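PDB 4ART: structural protein ORF273, which is a virion protein of unknown biochemical function, thermo- and acido-stable and built on a new fold, from the Acidianus two-tailed virus. Local coordinates for residues 194-197 and 198-202. Numbering follows the deposited sequence.
Sequences IERI and VAEEQ
R196 and E201, five residues apart near the C-terminal end of helix 188-201, are joined by a salt bridge. The NE of R196 gives a nearly straight bond of 2.7 Å to OE2 of E201, which lies at the guanidinium edge, in its plane. The carboxylate is turned steeply, 73° from that plane, and OE2 is met from above the carboxylate plane, not within it. A second, weak bond runs from R196 NH2 to E201 OE1, 3.0 Å away. With CG anti to its backbone N (chi1 -177°) and a bend at chi3 (88°), R196 turns its guanidinium edge to E201, whose chain stays extended beyond CG. OE1 of E201 also lies 3.3 Å from CG1 of I197, the two side chains crossing at a slant. On another side of the helix CG2 of I194 meets CG2 of V198 at 4.1 Å. Along the backbone the pattern changes from the alpha-helical bonds of V198, A199 and E200 to a wider, pi-type turn. There I197 O accepts a nearly straight bond from Q202 N (3.1 Å) and a weak one from E201 N. The extended side chain of Q202 runs back beside the turn, and its NE2 bonds to V198 O at 3.1 Å and to L169 O, while OE1 takes a bond from R170; the glutamine thus ties the helix end to the chain between helices 162-168 and 171-179. OE1 of E200 is hydrogen-bonded to OG1 of T209 of the second subunit, whose E212 and R215 also pack on this part of the helix, and OE2 of E195 to OG of S114. Around the helix, I194 and V198 pack on both helix 113-123 (L117 and I113) and helix 171-179 (L179 and I174), I197 touches I174, and A199 and E200 meet D211 of helix 210-221.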
ATOM      1  N   ILE A 194      11.974 -15.381  -7.081  1.00 33.40           N
ATOM      2  CA  ILE A 194      12.808 -14.934  -5.966  1.00 33.13           C
ATOM      3  C   ILE A 194      11.978 -14.088  -4.998  1.00 34.62           C
ATOM      4  O   ILE A 194      11.998 -14.340  -3.794  1.00 33.80           O
ATOM      5  CB  ILE A 194      14.118 -14.222  -6.418  1.00 36.98           C
ATOM      6  CG1 ILE A 194      14.996 -15.181  -7.241  1.00 38.82           C
ATOM      7  CG2 ILE A 194      14.919 -13.635  -5.207  1.00 34.04           C
ATOM      8  CD1 ILE A 194      15.973 -14.447  -8.105  1.00 47.74           C
ATOM      9  N   GLU A 195      11.233 -13.117  -5.535  1.00 30.94           N
ATOM     10  CA  GLU A 195      10.377 -12.232  -4.756  1.00 29.98           C
ATOM     11  C   GLU A 195       9.403 -13.015  -3.838  1.00 32.66           C
ATOM     12  O   GLU A 195       9.260 -12.687  -2.652  1.00 31.11           O
ATOM     13  CB  GLU A 195       9.636 -11.268  -5.712  1.00 31.59           C
ATOM     14  CG  GLU A 195       8.740 -10.333  -4.945  1.00 41.77           C
ATOM     15  CD  GLU A 195       8.666  -8.903  -5.401  1.00 45.29           C
ATOM     16  OE1 GLU A 195       8.251  -8.655  -6.548  1.00 42.43           O
ATOM     17  OE2 GLU A 195       8.688  -8.052  -4.492  1.00 39.12           O
ATOM     18  N   ARG A 196       8.757 -14.055  -4.384  1.00 30.26           N
ATOM     19  CA  ARG A 196       7.816 -14.914  -3.661  1.00 30.11           C
ATOM     20  C   ARG A 196       8.472 -15.583  -2.429  1.00 31.51           C
ATOM     21  O   ARG A 196       7.873 -15.602  -1.346  1.00 28.94           O
ATOM     22  CB  ARG A 196       7.228 -15.965  -4.633  1.00 31.93           C
ATOM     23  CG  ARG A 196       6.183 -16.889  -4.014  1.00 50.85           C
ATOM     24  CD  ARG A 196       5.967 -18.142  -4.851  1.00 64.60           C
ATOM     25  NE  ARG A 196       6.908 -19.200  -4.458  1.00 86.01           N
ATOM     26  CZ  ARG A 196       7.993 -19.563  -5.145  1.00 94.97           C
ATOM     27  NH1 ARG A 196       8.270 -18.993  -6.311  1.00 77.42           N
ATOM     28  NH2 ARG A 196       8.792 -20.518  -4.682  1.00 72.78           N
ATOM     29  N   ILE A 197       9.677 -16.166  -2.600  1.00 28.93           N
ATOM     30  CA  ILE A 197      10.442 -16.801  -1.507  1.00 29.05           C
ATOM     31  C   ILE A 197      10.782 -15.791  -0.385  1.00 31.57           C
ATOM     32  O   ILE A 197      10.591 -16.105   0.793  1.00 31.12           O
ATOM     33  CB  ILE A 197      11.738 -17.489  -2.030  1.00 32.84           C
ATOM     34  CG1 ILE A 197      11.393 -18.597  -3.078  1.00 34.59           C
ATOM     35  CG2 ILE A 197      12.578 -18.069  -0.848  1.00 33.40           C
ATOM     36  CD1 ILE A 197      12.645 -19.249  -3.818  1.00 44.97           C
ATOM     37  N   VAL A 198      11.313 -14.616  -0.766  1.00 28.42           N
ATOM     38  CA  VAL A 198      11.755 -13.557   0.153  1.00 28.69           C
ATOM     39  C   VAL A 198      10.583 -13.033   0.982  1.00 30.20           C
ATOM     40  O   VAL A 198      10.699 -12.958   2.217  1.00 28.72           O
ATOM     41  CB  VAL A 198      12.535 -12.389  -0.572  1.00 31.92           C
ATOM     42  CG1 VAL A 198      12.901 -11.238   0.367  1.00 30.75           C
ATOM     43  CG2 VAL A 198      13.730 -12.895  -1.364  1.00 32.41           C
ATOM     44  N   ALA A 199       9.446 -12.730   0.317  1.00 25.17           N
ATOM     45  CA  ALA A 199       8.312 -12.069   0.959  1.00 23.78           C
ATOM     46  C   ALA A 199       7.237 -12.941   1.560  1.00 27.75           C
ATOM     47  O   ALA A 199       6.568 -12.513   2.501  1.00 28.06           O
ATOM     48  CB  ALA A 199       7.688 -11.103  -0.015  1.00 24.50           C
ATOM     49  N   GLU A 200       6.997 -14.112   0.967  1.00 24.85           N
ATOM     50  CA  GLU A 200       5.862 -14.991   1.313  1.00 24.20           C
ATOM     51  C   GLU A 200       6.203 -16.393   1.796  1.00 29.00           C
ATOM     52  O   GLU A 200       5.288 -17.126   2.191  1.00 30.55           O
ATOM     53  CB  GLU A 200       4.962 -15.151   0.077  1.00 25.02           C
ATOM     54  CG  GLU A 200       4.449 -13.865  -0.515  1.00 23.41           C
ATOM     55  CD  GLU A 200       3.710 -14.123  -1.806  1.00 36.08           C
ATOM     56  OE1 GLU A 200       2.527 -14.510  -1.736  1.00 31.13           O
ATOM     57  OE2 GLU A 200       4.294 -13.918  -2.888  1.00 27.83           O
ATOM     58  N   GLU A 201       7.471 -16.805   1.727  1.00 26.51           N
ATOM     59  CA  GLU A 201       7.824 -18.173   2.125  1.00 28.32           C
ATOM     60  C   GLU A 201       8.715 -18.321   3.334  1.00 34.52           C
ATOM     61  O   GLU A 201       8.362 -19.046   4.269  1.00 35.88           O
ATOM     62  CB  GLU A 201       8.293 -19.032   0.930  1.00 30.20           C
ATOM     63  CG  GLU A 201       7.244 -19.129  -0.179  1.00 40.75           C
ATOM     64  CD  GLU A 201       7.594 -19.956  -1.402  1.00 68.28           C
ATOM     65  OE1 GLU A 201       8.796 -20.090  -1.726  1.00 65.06           O
ATOM     66  OE2 GLU A 201       6.649 -20.435  -2.070  1.00 73.30           O
ATOM     67  N   GLN A 202       9.862 -17.650   3.332  1.00 32.09           N
ATOM     68  CA  GLN A 202      10.815 -17.785   4.438  1.00 31.95           C
ATOM     69  C   GLN A 202      10.329 -17.152   5.748  1.00 37.60           C
ATOM     70  O   GLN A 202       9.873 -16.003   5.714  1.00 35.17           O
ATOM     71  CB  GLN A 202      12.194 -17.204   4.056  1.00 32.37           C
ATOM     72  CG  GLN A 202      12.172 -15.672   3.908  1.00 32.88           C
ATOM     73  CD  GLN A 202      13.492 -14.986   3.750  1.00 39.94           C
ATOM     74  OE1 GLN A 202      14.553 -15.519   4.074  1.00 37.63           O
ATOM     75  NE2 GLN A 202      13.429 -13.729   3.341  1.00 28.39           N
TER